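Local structure of pyruvate formate-lyase 2 (Archaeoglobus fulgidus, 2F3O) at residues L307-N312 against L362-P367; L443-K448 against V636-F641. The protein is of unknown physiological function but belongs to the glycyl radical enzymes of the pyruvate formate-lyase family and probably acts as a lyase. All coordinates share one frame; numbering follows the deposited sequence.

Contact 1 of 2, residues L307-N312 against L362-P367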
loop_
_atom_site.group_PDB
_atom_site.type_symbol
_atom_site.label_atom_id
_atom_site.label_comp_id
_atom_site.label_asym_id
_atom_site.label_seq_id
_atom_site.Cartn_x
_atom_site.Cartn_y
_atom_site.Cartn_z
ATOM N N LEU A 307 36.789 -2.310 -28.208
ATOM C CA LEU A 307 35.498 -2.654 -27.609
ATOM C C LEU A 307 34.581 -3.372 -28.614
ATOM O O LEU A 307 34.077 -4.464 -28.325
ATOM C CB LEU A 307 34.825 -1.378 -27.116
ATOM C CG LEU A 307 33.950 -1.317 -25.861
ATOM C CD1 LEU A 307 33.068 -0.093 -25.981
ATOM C CD2 LEU A 307 33.094 -2.525 -25.687
ATOM N N TRP A 308 34.377 -2.752 -29.781
ATOM C CA TRP A 308 33.556 -3.336 -30.831
ATOM C C TRP A 308 34.027 -4.738 -31.139
ATOM O O TRP A 308 33.224 -5.670 -31.155
ATOM C CB TRP A 308 33.640 -2.503 -32.100
ATOM C CG TRP A 308 32.523 -1.513 -32.377
ATOM C CD1 TRP A 308 31.815 -1.399 -33.543
ATOM C CD2 TRP A 308 32.031 -0.472 -31.514
ATOM N NE1 TRP A 308 30.893 -0.382 -33.446
ATOM C CE2 TRP A 308 31.016 0.211 -32.219
ATOM C CE3 TRP A 308 32.342 -0.054 -30.212
ATOM C CZ2 TRP A 308 30.317 1.275 -31.670
ATOM C CZ3 TRP A 308 31.642 1.004 -29.668
ATOM C CH2 TRP A 308 30.645 1.658 -30.395
ATOM N N ILE A 309 35.336 -4.884 -31.338
ATOM C CA ILE A 309 35.938 -6.178 -31.689
ATOM C C ILE A 309 35.769 -7.243 -30.598
ATOM O O ILE A 309 35.554 -8.428 -30.898
ATOM C CB ILE A 309 37.443 -6.027 -32.115
ATOM C CG1 ILE A 309 37.546 -5.323 -33.464
ATOM C CG2 ILE A 309 38.153 -7.375 -32.245
ATOM C CD1 ILE A 309 38.941 -5.142 -33.951
ATOM N N LYS A 310 35.810 -6.823 -29.337
ATOM C CA LYS A 310 35.686 -7.794 -28.258
ATOM C C LYS A 310 34.311 -8.426 -28.141
ATOM O O LYS A 310 34.227 -9.593 -27.798
ATOM C CB LYS A 310 36.196 -7.249 -26.924
ATOM C CG LYS A 310 37.716 -7.194 -26.881
ATOM C CD LYS A 310 38.280 -7.141 -25.481
ATOM C CE LYS A 310 38.534 -8.538 -24.962
ATOM N NZ LYS A 310 39.759 -8.616 -24.125
ATOM N N THR A 311 33.247 -7.705 -28.500
ATOM C CA THR A 311 31.891 -8.289 -28.468
ATOM C C THR A 311 31.662 -9.424 -29.476
ATOM O O THR A 311 30.606 -10.052 -29.473
ATOM C CB THR A 311 30.780 -7.251 -28.665
ATOM O OG1 THR A 311 30.639 -6.967 -30.057
ATOM C CG2 THR A 311 31.088 -5.973 -27.906
ATOM N N ASN A 312 32.653 -9.691 -30.324
ATOM C CA ASN A 312 32.620 -10.826 -31.239
ATOM C C ASN A 312 33.145 -12.119 -30.631
ATOM O O ASN A 312 33.173 -13.142 -31.305
ATOM C CB ASN A 312 33.454 -10.529 -32.471
ATOM C CG ASN A 312 32.796 -9.554 -33.393
ATOM O OD1 ASN A 312 31.970 -9.932 -34.220
ATOM N ND2 ASN A 312 33.183 -8.284 -33.283
ATOM N N LEU A 362 34.973 -1.785 -39.500
ATOM C CA LEU A 362 35.097 -3.131 -38.974
ATOM C C LEU A 362 34.260 -4.145 -39.712
ATOM O O LEU A 362 34.735 -5.237 -39.972
ATOM C CB LEU A 362 34.764 -3.172 -37.484
ATOM C CG LEU A 362 35.943 -3.297 -36.512
ATOM C CD1 LEU A 362 37.238 -2.866 -37.142
ATOM C CD2 LEU A 362 35.709 -2.535 -35.215
ATOM N N ARG A 363 33.024 -3.782 -40.041
ATOM C CA ARG A 363 32.064 -4.679 -40.699
ATOM C C ARG A 363 31.991 -6.094 -40.154
ATOM O O ARG A 363 31.881 -7.038 -40.931
ATOM C CB ARG A 363 32.309 -4.735 -42.198
ATOM C CG ARG A 363 32.455 -3.381 -42.760
ATOM C CD ARG A 363 32.140 -3.323 -44.209
ATOM N NE ARG A 363 31.845 -1.949 -44.594
ATOM C CZ ARG A 363 31.547 -1.580 -45.833
ATOM N NH1 ARG A 363 31.509 -2.489 -46.794
ATOM N NH2 ARG A 363 31.250 -0.316 -46.098
ATOM N N LEU A 364 32.069 -6.232 -38.831
ATOM C CA LEU A 364 31.988 -7.533 -38.179
ATOM C C LEU A 364 30.551 -7.813 -37.773
ATOM O O LEU A 364 29.720 -6.898 -37.790
ATOM C CB LEU A 364 32.877 -7.550 -36.949
ATOM C CG LEU A 364 34.344 -7.263 -37.225
ATOM C CD1 LEU A 364 35.068 -6.970 -35.924
ATOM C CD2 LEU A 364 34.982 -8.446 -37.949
ATOM N N ARG A 365 30.259 -9.053 -37.378
ATOM C CA ARG A 365 28.895 -9.426 -36.988
ATOM C C ARG A 365 28.416 -8.727 -35.718
ATOM O O ARG A 365 27.211 -8.635 -35.473
ATOM C CB ARG A 365 28.744 -10.946 -36.832
ATOM C CG ARG A 365 29.565 -11.561 -35.715
ATOM C CD ARG A 365 29.227 -13.047 -35.451
ATOM N NE ARG A 365 28.253 -13.267 -34.370
ATOM C CZ ARG A 365 28.544 -13.282 -33.067
ATOM N NH1 ARG A 365 29.780 -13.058 -32.648
ATOM N NH2 ARG A 365 27.595 -13.501 -32.168
ATOM N N GLN A 366 29.353 -8.227 -34.917
ATOM C CA GLN A 366 28.980 -7.718 -33.618
ATOM C C GLN A 366 29.781 -6.561 -33.044
ATOM O O GLN A 366 31.011 -6.623 -32.985
ATOM C CB GLN A 366 29.042 -8.823 -32.541
ATOM C CG GLN A 366 27.901 -9.825 -32.477
ATOM C CD GLN A 366 26.583 -9.238 -32.055
ATOM O OE1 GLN A 366 26.538 -8.273 -31.321
ATOM N NE2 GLN A 366 25.495 -9.843 -32.501
ATOM N N PRO A 367 29.117 -5.423 -32.864
ATOM C CA PRO A 367 28.082 -5.168 -31.893
ATOM C C PRO A 367 26.856 -4.927 -32.792
ATOM O O PRO A 367 26.995 -4.704 -34.001
ATOM C CB PRO A 367 28.538 -3.883 -31.196
ATOM C CG PRO A 367 29.684 -3.392 -31.972
ATOM C CD PRO A 367 29.752 -4.167 -33.269
HETATM O O HOH W 1 32.336 -13.277 -33.941
#

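Contact 2 of 2, residues L443-K448 against V636-F641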
loop_
_atom_site.group_PDB
_atom_site.type_symbol
_atom_site.label_atom_id
_atom_site.label_comp_id
_atom_site.label_asym_id
_atom_site.label_seq_id
_atom_site.Cartn_x
_atom_site.Cartn_y
_atom_site.Cartn_z
ATOM N N LEU A 443 8.012 -15.343 -28.834
ATOM C CA LEU A 443 7.709 -15.102 -30.253
ATOM C C LEU A 443 6.468 -15.927 -30.597
ATOM O O LEU A 443 6.400 -17.109 -30.279
ATOM C CB LEU A 443 8.909 -15.518 -31.120
ATOM C CG LEU A 443 10.200 -14.708 -30.874
ATOM C CD1 LEU A 443 11.345 -15.595 -30.391
ATOM C CD2 LEU A 443 10.589 -13.874 -32.093
ATOM N N ILE A 444 5.470 -15.312 -31.206
ATOM C CA ILE A 444 4.204 -16.005 -31.443
ATOM C C ILE A 444 3.869 -16.160 -32.922
ATOM O O ILE A 444 3.879 -15.189 -33.684
ATOM C CB ILE A 444 3.055 -15.267 -30.760
ATOM C CG1 ILE A 444 3.217 -15.348 -29.249
ATOM C CG2 ILE A 444 1.710 -15.825 -31.183
ATOM C CD1 ILE A 444 2.405 -14.326 -28.528
ATOM N N ASN A 445 3.580 -17.394 -33.318
ATOM C CA ASN A 445 3.134 -17.696 -34.670
ATOM C C ASN A 445 1.681 -17.332 -34.819
ATOM O O ASN A 445 0.815 -18.138 -34.487
ATOM C CB ASN A 445 3.289 -19.195 -34.926
ATOM C CG ASN A 445 3.012 -19.579 -36.353
ATOM O OD1 ASN A 445 2.804 -18.712 -37.217
ATOM N ND2 ASN A 445 3.008 -20.889 -36.620
ATOM N N VAL A 446 1.402 -16.143 -35.347
ATOM C CA VAL A 446 0.017 -15.716 -35.479
ATOM C C VAL A 446 -0.657 -16.362 -36.694
ATOM O O VAL A 446 -1.881 -16.344 -36.809
ATOM C CB VAL A 446 -0.134 -14.186 -35.494
ATOM C CG1 VAL A 446 0.851 -13.575 -34.548
ATOM C CG2 VAL A 446 0.055 -13.619 -36.900
ATOM N N ALA A 447 0.141 -16.956 -37.580
ATOM C CA ALA A 447 -0.419 -17.751 -38.660
ATOM C C ALA A 447 -1.138 -18.965 -38.092
ATOM O O ALA A 447 -2.231 -19.324 -38.541
ATOM C CB ALA A 447 0.637 -18.154 -39.656
ATOM N N LYS A 448 -0.562 -19.550 -37.056
ATOM C CA LYS A 448 -1.209 -20.639 -36.375
ATOM C C LYS A 448 -2.568 -20.225 -35.807
ATOM O O LYS A 448 -3.445 -21.063 -35.666
ATOM C CB LYS A 448 -0.287 -21.200 -35.293
ATOM C CG LYS A 448 -0.640 -22.600 -34.818
ATOM C CD LYS A 448 -0.733 -23.595 -35.956
ATOM C CE LYS A 448 0.646 -23.971 -36.450
ATOM N NZ LYS A 448 0.607 -24.876 -37.618
ATOM N N VAL A 636 10.988 -18.664 -40.212
ATOM C CA VAL A 636 11.363 -19.867 -40.927
ATOM C C VAL A 636 10.954 -21.097 -40.115
ATOM O O VAL A 636 10.295 -22.003 -40.633
ATOM C CB VAL A 636 12.874 -19.895 -41.236
ATOM C CG1 VAL A 636 13.274 -21.216 -41.920
ATOM C CG2 VAL A 636 13.257 -18.691 -42.084
ATOM N N GLY A 637 11.325 -21.107 -38.840
ATOM C CA GLY A 637 11.103 -22.263 -37.992
ATOM C C GLY A 637 9.633 -22.611 -37.869
ATOM O O GLY A 637 9.263 -23.788 -38.004
ATOM N N PHE A 638 8.804 -21.583 -37.643
ATOM C CA PHE A 638 7.363 -21.758 -37.499
ATOM C C PHE A 638 6.781 -22.180 -38.814
ATOM O O PHE A 638 5.846 -22.978 -38.846
ATOM C CB PHE A 638 6.657 -20.468 -37.090
ATOM C CG PHE A 638 6.835 -20.094 -35.652
ATOM C CD1 PHE A 638 6.881 -18.757 -35.278
ATOM C CD2 PHE A 638 6.955 -21.069 -34.675
ATOM C CE1 PHE A 638 7.038 -18.407 -33.980
ATOM C CE2 PHE A 638 7.117 -20.723 -33.363
ATOM C CZ PHE A 638 7.158 -19.392 -33.012
ATOM N N GLY A 639 7.336 -21.614 -39.888
ATOM C CA GLY A 639 6.973 -21.958 -41.260
ATOM C C GLY A 639 6.964 -23.450 -41.533
ATOM O O GLY A 639 5.944 -23.966 -41.977
ATOM N N PHE A 640 8.078 -24.128 -41.220
ATOM C CA PHE A 640 8.212 -25.591 -41.321
ATOM C C PHE A 640 6.961 -26.307 -40.861
ATOM O O PHE A 640 6.467 -27.193 -41.541
ATOM C CB PHE A 640 9.331 -26.146 -40.428
ATOM C CG PHE A 640 10.728 -25.704 -40.792
ATOM C CD1 PHE A 640 11.075 -25.383 -42.098
ATOM C CD2 PHE A 640 11.724 -25.671 -39.806
ATOM C CE1 PHE A 640 12.387 -24.982 -42.415
ATOM C CE2 PHE A 640 13.034 -25.288 -40.111
ATOM C CZ PHE A 640 13.367 -24.939 -41.423
ATOM N N PHE A 641 6.461 -25.913 -39.694
ATOM C CA PHE A 641 5.330 -26.580 -39.053
ATOM C C PHE A 641 4.009 -25.818 -39.196
ATOM O O PHE A 641 3.040 -26.124 -38.492
ATOM C CB PHE A 641 5.632 -26.831 -37.572
ATOM C CG PHE A 641 6.958 -27.476 -37.336
ATOM C CD1 PHE A 641 7.105 -28.835 -37.487
ATOM C CD2 PHE A 641 8.062 -26.718 -36.974
ATOM C CE1 PHE A 641 8.326 -29.427 -37.286
ATOM C CE2 PHE A 641 9.281 -27.304 -36.773
ATOM C CZ PHE A 641 9.417 -28.659 -36.926
#

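Contact 1 of 2, residues L307-N312 against L362-P367
Trp308 meets Leu362 at its very root: the Trp308 CB lies 3.7 Å from Leu362 CD2, which also reaches CG1 of Ile309. Further out, Trp308 CG and CD1 come under the ring of Pro367, CD1 at 3.3 Å from Pro367 CG. That methylene sits over one face of the indole, 3.4 Å from the centroid of the five-membered ring and 15° off its normal, a CH-pi contact offset toward the rim. The NE1 edge turns to helix 350-362, where Thr359 OG1 takes a hydrogen bond, and Met355 and Val358 also touch the indole. The C-terminal end of helix 297-310 is thus fastened to the loop that leads from helix 350-362 into strand 368-373, a strand of a five-stranded sheet consistent with the barrel core of glycyl radical enzymes. Nearer the start of the loop, the Ile309 and Leu364 side chains cross obliquely, with Ile309 CG1 3.9 Å from Leu364 CD1. Asn312 has CG anti to its carbonyl carbon (chi1 -74°), which carries the amide across to Leu364 and Gln366; ND2 makes a weak hydrogen bond back to Ile309 O, and OD1 lies 3.3 Å from Arg365 CG. A water accepts from Arg365 NH1 and donates to Asn312 O at 2.8 Å. The same guanidinium also binds the carbonyls of Ile314 and Gln329, and the CG of Gln366 covers one of its faces.

Contact 2 of 2, residues L443-K448 against V636-F641
Phe638 and Asn445 lie almost flat against each other, the phenyl ring and the amide only 5° from parallel and the two side chains sliding past one another in opposite directions. Asn445 CB stands over one face of the ring, 3.8 Å from its centroid and offset toward the rim, in a CH-pi contact. Asn445 CG has swung anti to the backbone N (chi1 -173°), which carries the amide back over the root of the phenylalanine, with ND2 at 3.7 Å from Phe638 CB. At the far end of the ring the approach changes: Leu443 O comes in at the edge, near the ring plane, 3.6 Å from Phe638 CZ. The amide has polar duties as well. Its OD1 makes weak capping bonds to the N-H groups of Ala447 and Lys448 in the turn that leads into helix 447-453, while ND2 donates to Ser143 O and bonds to Thr642 OG1. An alanine in place of Phe638 removes the ring and would probably open a gap beside Leu443 O and Val543 and leave Asn445 CB without its CH-pi partner. Lys448 makes a second link. Its chain bends at chi2 and chi3, and NZ donates a hydrogen bond to Phe641 O (NZ to O 2.9 Å), in the carbonyl plane and on a lone pair; Glu451 and Asp459 pair with the same ammonium. The axes of strand 443-445 and helix 636-640 come within 9.5 Å and make an angle of 34°. A strand end that passes through an asparagine cap into a helix is here packed against a helix that follows strand 624-628 of the same sheet, an alpha/beta layering consistent with the barrel of glycyl radical enzymes.

In the fold
Contact 1 closes before contact 2 opens along the chain, and the two lie on opposite sides of the chain's centre, their centres about 31 Å apart and their nearest atoms about 15 Å apart without touching. They lie beside different sheets: contact 1 just before strand 368-373 of the five-stranded mixed sheet, contact 2 at the end of strand 435-445, which lies between 145-147 and 535-543 in the four-stranded sheet. Both fall within the pyruvate formate lyase-like range. Contact 1 packs a helix on the loop entering one sheet, contact 2 packs a helix on a strand end of the other, broadly consistent with the two half-barrels described for this family.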